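PDB 4REL: UDP-glucose:anthocyanidin 3-O-glucosyltransferase from Clitoria ternatea, which belongs to a plant transferase family of the GT-B fold, in which two Rossmann-like domains face each other across a central cleft. Local coordinates for residues D114-S119 with W135-C140; W131-P136 with P204-V209; L246-S251 with V323-Q328; L255-S260 with P295-L300. All blocks are in the same frame, centred on the assembly; numbering follows the deposited sequence.

Contact 1. Residues D114-S119 with W135-C140; sequences DAFVTS and WPNVSC. With KMP (3,5,7-trihydroxy-2-(4-hydroxyphenyl)-4H-chromen-4-one), chain B.
N137 reaches across to F116 and touches the bound KMP through CB, CG and ND2. Its CB lies 3.5 Å from KMP O13. With chi1 at -37° CG stands beside the backbone N, which brings the amide toward F116 and KMP, and chi2 of 114° sends its two ends to different neighbours. ND2 comes to 2.9 Å from KMP O13. OD1 lies 3.7 Å from F116 CZ and also sits over the centre of the W135 ring, 3.3 Å above its plane. The amide and the F116 ring lie nearly parallel (12°) but at different levels. OD1 also accepts from a water, 2.9 Å from that water's oxygen, which donates a second time to D114 OD2 and rests over the face of the F116 ring. D114 OD2 takes the backbone N of F116 as well, an Asx turn, while D114 OD1 pairs with H17 ND1. F116 presents its edge to the face of W135 in an offset edge-to-face pair, with CE2 3.8 Å from KMP C9. A115 CB packs at the W135 edge. Here a water with both hydrogens donated joins two acceptors, which is consistent with the amide oxygen being held on the protein side and ND2 being turned to KMP.

Contact 2. Residues W131-P136 with P204-V209; sequences WIAFWP and PQAKAV
Strand 131-135 runs parallel to strand 208-211, and to the residues A206 and K207 that lead into it, in the Rossmann-like sheet of the N-terminal half of the chain. Two backbone hydrogen bonds join them. K207 N donates to W131 O at 2.8 Å, rather bent, with 136° at the hydrogen. A133 N donates to A208 O at 3.0 Å, nearly along the C=O axis. The same A208 O also receives a CA-H contact from I132, while A133 O meets V209 CA at 3.3 Å. A133 and V209 form the parallel bridge and place their side chains on one face of the sheet, where A133 CB and V209 CG2 are 4.3 Å apart. W131 has CG anti to the backbone N (chi1 -171°), which lays the indole alongside the other segment and brings CE3 to 3.6 Å from A206 CB. A water accepts from W131 N and donates to Q205 O, bridging the start of strand 131-135 to the 3-10 turn at Q205. On its other side strand 131-135 bonds to strand 110-114, through I132 with I111 and A113. Helix 119-127 covers the indole with L121 and A124, while its S120 OG bonds W131 NE1; F134, on the other face of the strand, packs against helix 18-31.

Contact 3. Residues L246-S251 with V323-Q328; sequences LPEIDS and VSWVPQ
W325 and E248 approach from opposite directions, the indole from one loop and the carboxylate from the other. The W325 ring swings away from its backbone N (chi1 170°) toward segment 246-251, and chi2 of 91° turns its benzo side there. E248 comes in with an extended chain, its carboxylate plane turned 51° from the ring plane, and OE1 lies 3.1 Å from W325 CZ2. The glutamate is poorly ordered and touches a crystal neighbour, so this approach should be read with caution. Further round the ring, I249 O is 3.6 Å from W325 CZ3 and S251 OG is 4.1 Å from the same atom, while D250 CA lies at the ring edge. D250 and P327 cross at about a right angle, with OD1 3.8 Å from P327 CD. The D250 carboxylate is fixed from its own side of the contact: C254 N and L255 N at the start of helix 254-259 bond OD1 and OD2. P327 N in turn lies above one face of the W325 ring, offset toward the rim. The W-V-P-Q sequence that brings these two residues together, running from the end of strand 320-323 into helix 328-332, is the opening of the PSPG box, the signature of plant transferases of this family.

Contact 4. Residues L255-S260 with P295-L300; sequences LSWLDS and PFVWAL
W257 and V297 meet across a helix-to-sheet interface, sliding past each other in opposite directions. The indole touches with its benzo side. W257 CZ3 is 3.5 Å from V297 CG2. W257 CH2 lies 3.5 Å from the backbone oxygen F296 O. P295 adds its CB, 4.1 Å from W257 CH2, so the tryptophan reaches over the start of the strand. V297 CG2 also takes L258 CD2 at 4.0 Å, and the methyl is thus met from the helix side by both the indole and the leucine tip. The first shell is apolar, apart from the one backbone oxygen, and no hydrogen bond crosses it. One shell out, the pose of W257 follows from its first torsion (chi1 -171°), which turns the ring away from the backbone N and carries it off the helix toward the sheet. Its own carbonyl is held at the helix end by S260, whose backbone N donates to W257 O at 3.1 Å. Beyond this, L258 O bonds S336 OG and D259 OD1 bonds H334 NE2, tying the helix end to the loop ahead of strand 337-342. Helix 254-259 runs nearly antiparallel to strand 296-299, at 160° and 10.5 Å between the short axes. W257 also touches V266 and K321 on the strands flanking strand 296-299, whereas F296 and W298 turn to helix 279-292 on the other face of the sheet.

Overall arrangement
From the N terminus, contact 1 joins the loop after strand 110-114 to the loop after strand 131-135. Contact 2 starts from that same strand, sharing W135 and P136 with contact 1, and closes a longer loop at strand 208-211; A115 N reaches F134 O where the two meet. Further along, contact 3 opens at 246-251 and does not close until 323-328, and contact 4 opens and closes within this span, so the two nest. They meet where V323 probably hydrogen-bonds to W298 and L300, at the end of the neighbouring strand. The first pair ties together the N-terminal sheet and ligand pocket; contact 4 packs a helix on the C-terminal sheet, and contact 3 joins two loops at its edge.

Contact 1. Residues D114-S119 with W135-C140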
# COMPACT_ATOMS: atom_id res chain seq x y z
N ASP A 114 -10.33 6.57 4.43
CA ASP A 114 -8.89 6.55 4.21
C ASP A 114 -8.35 7.80 4.91
O ASP A 114 -8.93 8.87 4.79
CB ASP A 114 -8.60 6.60 2.71
CG ASP A 114 -7.12 6.43 2.40
OD1 ASP A 114 -6.74 5.38 1.82
OD2 ASP A 114 -6.33 7.33 2.74
N ALA A 115 -7.27 7.66 5.67
CA ALA A 115 -6.72 8.78 6.44
C ALA A 115 -6.41 10.02 5.60
O ALA A 115 -6.42 11.14 6.13
CB ALA A 115 -5.45 8.34 7.20
N PHE A 116 -6.11 9.84 4.32
CA PHE A 116 -5.76 10.99 3.47
C PHE A 116 -6.96 11.88 3.18
O PHE A 116 -6.79 13.05 2.81
CB PHE A 116 -5.14 10.55 2.14
CG PHE A 116 -3.74 9.99 2.25
CD1 PHE A 116 -3.06 9.99 3.47
CD2 PHE A 116 -3.12 9.45 1.14
CE1 PHE A 116 -1.77 9.47 3.57
CE2 PHE A 116 -1.82 8.92 1.23
CZ PHE A 116 -1.16 8.93 2.45
N VAL A 117 -8.17 11.34 3.31
CA VAL A 117 -9.37 12.15 3.07
C VAL A 117 -9.72 12.87 4.36
O VAL A 117 -10.71 12.58 5.03
CB VAL A 117 -10.55 11.30 2.55
CG1 VAL A 117 -11.71 12.21 2.11
CG2 VAL A 117 -10.09 10.44 1.38
N THR A 118 -8.88 13.84 4.72
CA THR A 118 -9.02 14.48 6.02
C THR A 118 -10.29 15.32 6.12
O THR A 118 -10.79 15.54 7.22
CB THR A 118 -7.80 15.34 6.36
OG1 THR A 118 -7.68 16.37 5.38
CG2 THR A 118 -6.53 14.47 6.36
N SER A 119 -10.82 15.77 4.99
CA SER A 119 -12.09 16.51 5.01
C SER A 119 -13.24 15.67 5.57
O SER A 119 -14.24 16.21 6.05
CB SER A 119 -12.46 17.02 3.61
OG SER A 119 -11.60 18.08 3.23
N TRP A 135 -5.58 3.12 7.36
CA TRP A 135 -4.19 3.37 6.94
C TRP A 135 -3.65 2.21 6.10
O TRP A 135 -3.17 1.21 6.65
CB TRP A 135 -3.32 3.53 8.19
CG TRP A 135 -1.93 4.01 7.88
CD1 TRP A 135 -0.80 3.25 7.81
CD2 TRP A 135 -1.53 5.36 7.61
NE1 TRP A 135 0.28 4.05 7.50
CE2 TRP A 135 -0.15 5.34 7.38
CE3 TRP A 135 -2.22 6.57 7.54
CZ2 TRP A 135 0.57 6.51 7.09
CZ3 TRP A 135 -1.51 7.72 7.25
CH2 TRP A 135 -0.12 7.68 7.02
N PRO A 136 -3.72 2.34 4.77
CA PRO A 136 -3.25 1.26 3.90
C PRO A 136 -1.82 1.48 3.41
O PRO A 136 -1.39 0.84 2.46
CB PRO A 136 -4.23 1.33 2.73
CG PRO A 136 -4.47 2.81 2.58
CD PRO A 136 -4.53 3.33 4.02
N ASN A 137 -1.10 2.39 4.05
CA ASN A 137 0.27 2.68 3.64
C ASN A 137 1.25 1.91 4.49
O ASN A 137 0.85 1.00 5.22
CB ASN A 137 0.49 4.18 3.77
CG ASN A 137 -0.74 4.95 3.37
OD1 ASN A 137 -1.39 5.62 4.19
ND2 ASN A 137 -1.13 4.79 2.11
N VAL A 138 2.53 2.23 4.38
CA VAL A 138 3.52 1.57 5.21
C VAL A 138 3.18 1.90 6.66
O VAL A 138 3.08 3.06 7.04
CB VAL A 138 4.95 1.99 4.83
CG1 VAL A 138 5.97 1.26 5.69
CG2 VAL A 138 5.18 1.68 3.36
N SER A 139 2.97 0.86 7.46
CA SER A 139 2.55 1.04 8.85
C SER A 139 3.47 2.00 9.60
O SER A 139 3.00 2.96 10.23
CB SER A 139 2.52 -0.32 9.56
OG SER A 139 3.79 -0.95 9.49
N CYS A 140 4.77 1.78 9.50
CA CYS A 140 5.76 2.59 10.22
C CYS A 140 5.74 4.09 9.90
O CYS A 140 6.15 4.90 10.72
CB CYS A 140 7.17 2.01 10.05
SG CYS A 140 7.35 0.39 10.83
C1 KMP B . 3.70 9.54 1.54
C2 KMP B . 2.89 8.42 1.44
C3 KMP B . 2.09 8.23 0.22
C4 KMP B . 2.18 9.23 -0.87
C5 KMP B . 3.02 10.32 -0.67
C6 KMP B . 3.76 10.47 0.50
C9 KMP B . 1.21 7.05 0.05
C10 KMP B . 0.45 6.93 -1.21
C11 KMP B . 0.60 8.01 -2.24
C14 KMP B . -0.13 7.97 -3.55
C15 KMP B . -1.20 7.10 -3.78
C16 KMP B . -1.85 7.09 -5.00
C17 KMP B . -1.45 7.95 -6.01
C18 KMP B . -0.39 8.82 -5.79
C19 KMP B . 0.26 8.83 -4.56
O12 KMP B . 1.45 9.07 -2.02
O13 KMP B . 1.13 6.18 0.96
O24 KMP B . -2.09 7.94 -7.21
O27 KMP B . -0.36 5.85 -1.37
O29 KMP B . 4.56 11.56 0.64
O30 KMP B . 2.83 7.51 2.45
O HOH W 1 -3.86 6.88 3.45

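Contact 2. Residues W131-P136 with P204-V209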
# COMPACT_ATOMS: atom_id res chain seq x y z
N TRP A 131 -15.33 8.99 13.77
CA TRP A 131 -14.53 8.95 12.56
C TRP A 131 -13.42 7.92 12.73
O TRP A 131 -12.58 8.02 13.63
CB TRP A 131 -13.91 10.32 12.29
CG TRP A 131 -13.23 10.44 10.94
CD1 TRP A 131 -13.82 10.40 9.72
CD2 TRP A 131 -11.83 10.64 10.70
NE1 TRP A 131 -12.88 10.56 8.72
CE2 TRP A 131 -11.64 10.72 9.31
CE3 TRP A 131 -10.71 10.79 11.54
CZ2 TRP A 131 -10.39 10.91 8.72
CZ3 TRP A 131 -9.46 10.99 10.96
CH2 TRP A 131 -9.31 11.04 9.57
N ILE A 132 -13.43 6.92 11.86
CA ILE A 132 -12.46 5.84 11.92
C ILE A 132 -11.54 5.98 10.72
O ILE A 132 -11.99 5.95 9.58
CB ILE A 132 -13.15 4.47 11.89
CG1 ILE A 132 -14.06 4.31 13.11
CG2 ILE A 132 -12.13 3.35 11.81
CD1 ILE A 132 -14.90 3.05 13.11
N ALA A 133 -10.25 6.18 10.98
CA ALA A 133 -9.28 6.40 9.91
C ALA A 133 -8.62 5.08 9.51
O ALA A 133 -8.21 4.29 10.37
CB ALA A 133 -8.23 7.44 10.32
N PHE A 134 -8.52 4.86 8.20
CA PHE A 134 -7.94 3.62 7.66
C PHE A 134 -6.57 3.96 7.07
O PHE A 134 -6.43 4.96 6.35
CB PHE A 134 -8.88 3.05 6.58
CG PHE A 134 -8.38 1.78 5.92
CD1 PHE A 134 -8.28 0.60 6.64
CD2 PHE A 134 -8.05 1.77 4.56
CE1 PHE A 134 -7.85 -0.58 6.02
CE2 PHE A 134 -7.62 0.60 3.93
CZ PHE A 134 -7.52 -0.58 4.67
N TRP A 135 -5.58 3.12 7.36
CA TRP A 135 -4.19 3.37 6.94
C TRP A 135 -3.65 2.21 6.10
O TRP A 135 -3.17 1.21 6.65
CB TRP A 135 -3.32 3.53 8.19
CG TRP A 135 -1.93 4.01 7.88
CD1 TRP A 135 -0.80 3.25 7.81
CD2 TRP A 135 -1.53 5.36 7.61
NE1 TRP A 135 0.28 4.05 7.50
CE2 TRP A 135 -0.15 5.34 7.38
CE3 TRP A 135 -2.22 6.57 7.54
CZ2 TRP A 135 0.57 6.51 7.09
CZ3 TRP A 135 -1.51 7.72 7.25
CH2 TRP A 135 -0.12 7.68 7.02
N PRO A 136 -3.72 2.34 4.77
CA PRO A 136 -3.25 1.26 3.90
C PRO A 136 -1.82 1.48 3.41
O PRO A 136 -1.39 0.84 2.46
CB PRO A 136 -4.23 1.33 2.73
CG PRO A 136 -4.47 2.81 2.58
CD PRO A 136 -4.53 3.33 4.02
N PRO A 204 -5.29 11.98 15.87
CA PRO A 204 -5.76 11.79 17.25
C PRO A 204 -7.25 12.08 17.44
O PRO A 204 -7.82 11.76 18.50
CB PRO A 204 -4.90 12.79 18.05
CG PRO A 204 -3.64 12.89 17.25
CD PRO A 204 -4.13 12.90 15.83
N GLN A 205 -7.89 12.69 16.45
CA GLN A 205 -9.31 12.99 16.56
C GLN A 205 -10.17 11.81 16.11
O GLN A 205 -11.39 11.82 16.27
CB GLN A 205 -9.65 14.25 15.74
CG GLN A 205 -8.84 15.47 16.19
CD GLN A 205 -9.18 16.71 15.40
OE1 GLN A 205 -10.31 17.21 15.45
NE2 GLN A 205 -8.19 17.23 14.68
N ALA A 206 -9.52 10.79 15.56
CA ALA A 206 -10.22 9.58 15.13
C ALA A 206 -10.61 8.72 16.32
O ALA A 206 -9.83 8.54 17.25
CB ALA A 206 -9.37 8.78 14.16
N LYS A 207 -11.82 8.17 16.27
CA LYS A 207 -12.28 7.22 17.28
C LYS A 207 -11.36 6.00 17.31
O LYS A 207 -11.06 5.45 18.39
CB LYS A 207 -13.72 6.81 16.97
CG LYS A 207 -14.29 5.72 17.87
CD LYS A 207 -14.48 6.19 19.30
CE LYS A 207 -15.32 5.17 20.08
NZ LYS A 207 -15.67 5.65 21.45
N ALA A 208 -10.90 5.59 16.13
CA ALA A 208 -9.90 4.54 16.00
C ALA A 208 -9.13 4.72 14.70
O ALA A 208 -9.65 5.28 13.73
CB ALA A 208 -10.56 3.15 16.04
N VAL A 209 -7.88 4.26 14.69
CA VAL A 209 -7.11 4.20 13.46
C VAL A 209 -6.91 2.72 13.16
O VAL A 209 -6.44 1.96 14.01
CB VAL A 209 -5.74 4.91 13.60
CG1 VAL A 209 -4.90 4.68 12.35
CG2 VAL A 209 -5.93 6.41 13.83
O HOH W 2 -14.04 10.68 15.77

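Contact 3. Residues L246-S251 with V323-Q328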
# COMPACT_ATOMS: atom_id res chain seq x y z
N LEU A 246 -11.32 -11.55 -7.82
CA LEU A 246 -11.99 -11.81 -9.08
C LEU A 246 -11.16 -12.81 -9.88
O LEU A 246 -10.08 -12.46 -10.37
CB LEU A 246 -12.17 -10.51 -9.88
CG LEU A 246 -13.03 -9.43 -9.20
CD1 LEU A 246 -13.03 -8.13 -9.99
CD2 LEU A 246 -14.45 -9.93 -8.97
N PRO A 247 -11.64 -14.06 -9.99
CA PRO A 247 -11.04 -15.13 -10.79
C PRO A 247 -10.56 -14.60 -12.13
O PRO A 247 -11.31 -13.92 -12.83
CB PRO A 247 -12.19 -16.10 -10.97
CG PRO A 247 -12.95 -15.99 -9.69
CD PRO A 247 -12.83 -14.54 -9.26
N GLU A 248 -9.32 -14.91 -12.49
CA GLU A 248 -8.71 -14.31 -13.66
C GLU A 248 -7.89 -15.32 -14.47
O GLU A 248 -7.18 -16.16 -13.91
CB GLU A 248 -7.84 -13.12 -13.25
CG GLU A 248 -7.73 -12.04 -14.30
CD GLU A 248 -7.32 -10.70 -13.72
OE1 GLU A 248 -6.91 -10.66 -12.54
OE2 GLU A 248 -7.42 -9.68 -14.44
N ILE A 249 -8.00 -15.22 -15.79
CA ILE A 249 -7.24 -16.09 -16.68
C ILE A 249 -5.77 -15.65 -16.73
O ILE A 249 -5.47 -14.50 -17.04
CB ILE A 249 -7.85 -16.09 -18.10
CG1 ILE A 249 -9.17 -16.88 -18.08
CG2 ILE A 249 -6.90 -16.71 -19.10
CD1 ILE A 249 -10.08 -16.61 -19.27
N ASP A 250 -4.89 -16.58 -16.41
CA ASP A 250 -3.44 -16.38 -16.49
C ASP A 250 -3.05 -16.33 -17.97
O ASP A 250 -2.50 -17.28 -18.50
CB ASP A 250 -2.75 -17.55 -15.79
CG ASP A 250 -1.24 -17.39 -15.69
OD1 ASP A 250 -0.70 -16.29 -15.93
OD2 ASP A 250 -0.59 -18.40 -15.34
N SER A 251 -3.37 -15.21 -18.62
CA SER A 251 -3.19 -15.09 -20.07
C SER A 251 -1.76 -15.39 -20.54
O SER A 251 -1.56 -15.91 -21.64
CB SER A 251 -3.65 -13.71 -20.55
OG SER A 251 -3.63 -12.76 -19.51
N VAL A 323 6.07 -9.45 -19.47
CA VAL A 323 4.63 -9.43 -19.72
C VAL A 323 4.01 -8.17 -19.15
O VAL A 323 4.60 -7.50 -18.30
CB VAL A 323 3.95 -10.67 -19.11
CG1 VAL A 323 4.46 -11.94 -19.79
CG2 VAL A 323 4.21 -10.72 -17.62
N SER A 324 2.81 -7.83 -19.62
CA SER A 324 2.15 -6.60 -19.22
C SER A 324 1.46 -6.74 -17.87
O SER A 324 1.26 -5.75 -17.16
CB SER A 324 1.12 -6.17 -20.28
OG SER A 324 1.77 -5.92 -21.51
N TRP A 325 1.10 -7.97 -17.51
CA TRP A 325 0.36 -8.24 -16.28
C TRP A 325 0.63 -9.65 -15.77
O TRP A 325 0.81 -10.58 -16.56
CB TRP A 325 -1.15 -8.07 -16.54
CG TRP A 325 -2.02 -8.56 -15.42
CD1 TRP A 325 -2.47 -7.82 -14.35
CD2 TRP A 325 -2.55 -9.88 -15.25
NE1 TRP A 325 -3.24 -8.61 -13.53
CE2 TRP A 325 -3.31 -9.88 -14.06
CE3 TRP A 325 -2.45 -11.07 -15.98
CZ2 TRP A 325 -3.97 -11.02 -13.59
CZ3 TRP A 325 -3.11 -12.19 -15.52
CH2 TRP A 325 -3.85 -12.16 -14.33
N VAL A 326 0.69 -9.81 -14.44
CA VAL A 326 0.73 -11.13 -13.83
C VAL A 326 -0.29 -11.20 -12.70
O VAL A 326 -0.64 -10.17 -12.12
CB VAL A 326 2.14 -11.48 -13.26
CG1 VAL A 326 3.19 -11.40 -14.33
CG2 VAL A 326 2.49 -10.55 -12.11
N PRO A 327 -0.76 -12.41 -12.38
CA PRO A 327 -1.55 -12.58 -11.15
C PRO A 327 -0.58 -12.55 -9.96
O PRO A 327 -0.08 -13.60 -9.53
CB PRO A 327 -2.17 -13.97 -11.33
CG PRO A 327 -1.20 -14.71 -12.20
CD PRO A 327 -0.57 -13.68 -13.11
N GLN A 328 -0.29 -11.36 -9.45
CA GLN A 328 0.84 -11.19 -8.54
C GLN A 328 0.72 -12.00 -7.25
O GLN A 328 1.70 -12.58 -6.80
CB GLN A 328 1.07 -9.71 -8.22
CG GLN A 328 2.26 -9.47 -7.28
CD GLN A 328 2.58 -8.01 -7.12
OE1 GLN A 328 3.27 -7.42 -7.96
NE2 GLN A 328 2.10 -7.41 -6.03

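Contact 4. Residues L255-S260 with P295-L300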
# COMPACT_ATOMS: atom_id res chain seq x y z
N LEU A 255 2.04 -19.13 -14.08
CA LEU A 255 2.14 -20.17 -13.08
C LEU A 255 2.66 -21.46 -13.68
O LEU A 255 3.46 -22.17 -13.05
CB LEU A 255 0.79 -20.40 -12.39
CG LEU A 255 0.27 -19.20 -11.61
CD1 LEU A 255 -1.08 -19.52 -10.97
CD2 LEU A 255 1.28 -18.77 -10.55
N SER A 256 2.20 -21.78 -14.89
CA SER A 256 2.65 -22.98 -15.57
C SER A 256 4.14 -22.85 -15.86
O SER A 256 4.91 -23.80 -15.68
CB SER A 256 1.85 -23.19 -16.86
OG SER A 256 2.22 -24.40 -17.49
N TRP A 257 4.53 -21.66 -16.31
CA TRP A 257 5.93 -21.37 -16.57
C TRP A 257 6.75 -21.53 -15.28
O TRP A 257 7.82 -22.15 -15.29
CB TRP A 257 6.07 -19.95 -17.12
CG TRP A 257 7.46 -19.63 -17.62
CD1 TRP A 257 7.96 -19.89 -18.86
CD2 TRP A 257 8.51 -18.98 -16.89
NE1 TRP A 257 9.26 -19.45 -18.95
CE2 TRP A 257 9.62 -18.89 -17.75
CE3 TRP A 257 8.62 -18.47 -15.59
CZ2 TRP A 257 10.83 -18.30 -17.36
CZ3 TRP A 257 9.81 -17.89 -15.20
CH2 TRP A 257 10.90 -17.81 -16.08
N LEU A 258 6.24 -20.99 -14.18
CA LEU A 258 6.92 -21.10 -12.90
C LEU A 258 7.00 -22.56 -12.42
O LEU A 258 7.97 -22.95 -11.78
CB LEU A 258 6.25 -20.20 -11.84
CG LEU A 258 6.38 -18.68 -12.06
CD1 LEU A 258 5.45 -17.88 -11.16
CD2 LEU A 258 7.83 -18.20 -11.87
N ASP A 259 6.00 -23.37 -12.76
CA ASP A 259 6.01 -24.79 -12.38
C ASP A 259 7.24 -25.52 -12.94
O ASP A 259 7.69 -26.52 -12.37
CB ASP A 259 4.75 -25.51 -12.87
CG ASP A 259 3.50 -25.09 -12.12
OD1 ASP A 259 3.61 -24.80 -10.90
OD2 ASP A 259 2.42 -25.07 -12.74
N SER A 260 7.76 -25.02 -14.05
CA SER A 260 8.87 -25.67 -14.75
C SER A 260 10.20 -25.23 -14.18
O SER A 260 11.25 -25.70 -14.61
CB SER A 260 8.81 -25.37 -16.25
OG SER A 260 9.03 -24.00 -16.52
N PRO A 295 16.51 -17.04 -14.19
CA PRO A 295 15.16 -16.98 -14.76
C PRO A 295 14.38 -15.84 -14.12
O PRO A 295 14.60 -15.51 -12.96
CB PRO A 295 14.56 -18.34 -14.40
CG PRO A 295 15.35 -18.82 -13.23
CD PRO A 295 16.73 -18.26 -13.39
N PHE A 296 13.51 -15.20 -14.89
CA PHE A 296 12.81 -14.03 -14.39
C PHE A 296 11.43 -13.88 -15.00
O PHE A 296 11.18 -14.35 -16.11
CB PHE A 296 13.64 -12.75 -14.62
CG PHE A 296 13.88 -12.44 -16.08
CD1 PHE A 296 12.96 -11.69 -16.81
CD2 PHE A 296 15.04 -12.87 -16.71
CE1 PHE A 296 13.19 -11.40 -18.17
CE2 PHE A 296 15.28 -12.58 -18.05
CZ PHE A 296 14.34 -11.84 -18.78
N VAL A 297 10.53 -13.25 -14.25
CA VAL A 297 9.26 -12.79 -14.77
C VAL A 297 9.21 -11.30 -14.48
O VAL A 297 9.30 -10.89 -13.33
CB VAL A 297 8.07 -13.46 -14.07
CG1 VAL A 297 6.76 -12.90 -14.62
CG2 VAL A 297 8.12 -14.96 -14.26
N TRP A 298 9.09 -10.49 -15.53
CA TRP A 298 9.09 -9.04 -15.36
C TRP A 298 7.74 -8.51 -15.82
O TRP A 298 7.39 -8.63 -17.00
CB TRP A 298 10.24 -8.43 -16.17
CG TRP A 298 10.45 -6.94 -16.03
CD1 TRP A 298 9.77 -6.07 -15.21
CD2 TRP A 298 11.44 -6.15 -16.71
NE1 TRP A 298 10.28 -4.79 -15.35
CE2 TRP A 298 11.29 -4.82 -16.27
CE3 TRP A 298 12.43 -6.44 -17.66
CZ2 TRP A 298 12.10 -3.78 -16.74
CZ3 TRP A 298 13.22 -5.41 -18.13
CH2 TRP A 298 13.05 -4.10 -17.67
N ALA A 299 6.98 -7.96 -14.87
CA ALA A 299 5.71 -7.32 -15.20
C ALA A 299 6.05 -5.89 -15.54
O ALA A 299 6.47 -5.12 -14.66
CB ALA A 299 4.75 -7.39 -14.02
N LEU A 300 5.90 -5.55 -16.82
CA LEU A 300 6.36 -4.28 -17.37
C LEU A 300 5.26 -3.70 -18.27
O LEU A 300 4.74 -4.40 -19.15
CB LEU A 300 7.63 -4.52 -18.20
CG LEU A 300 8.26 -3.33 -18.94
CD1 LEU A 300 8.84 -2.33 -17.96
CD2 LEU A 300 9.33 -3.80 -19.91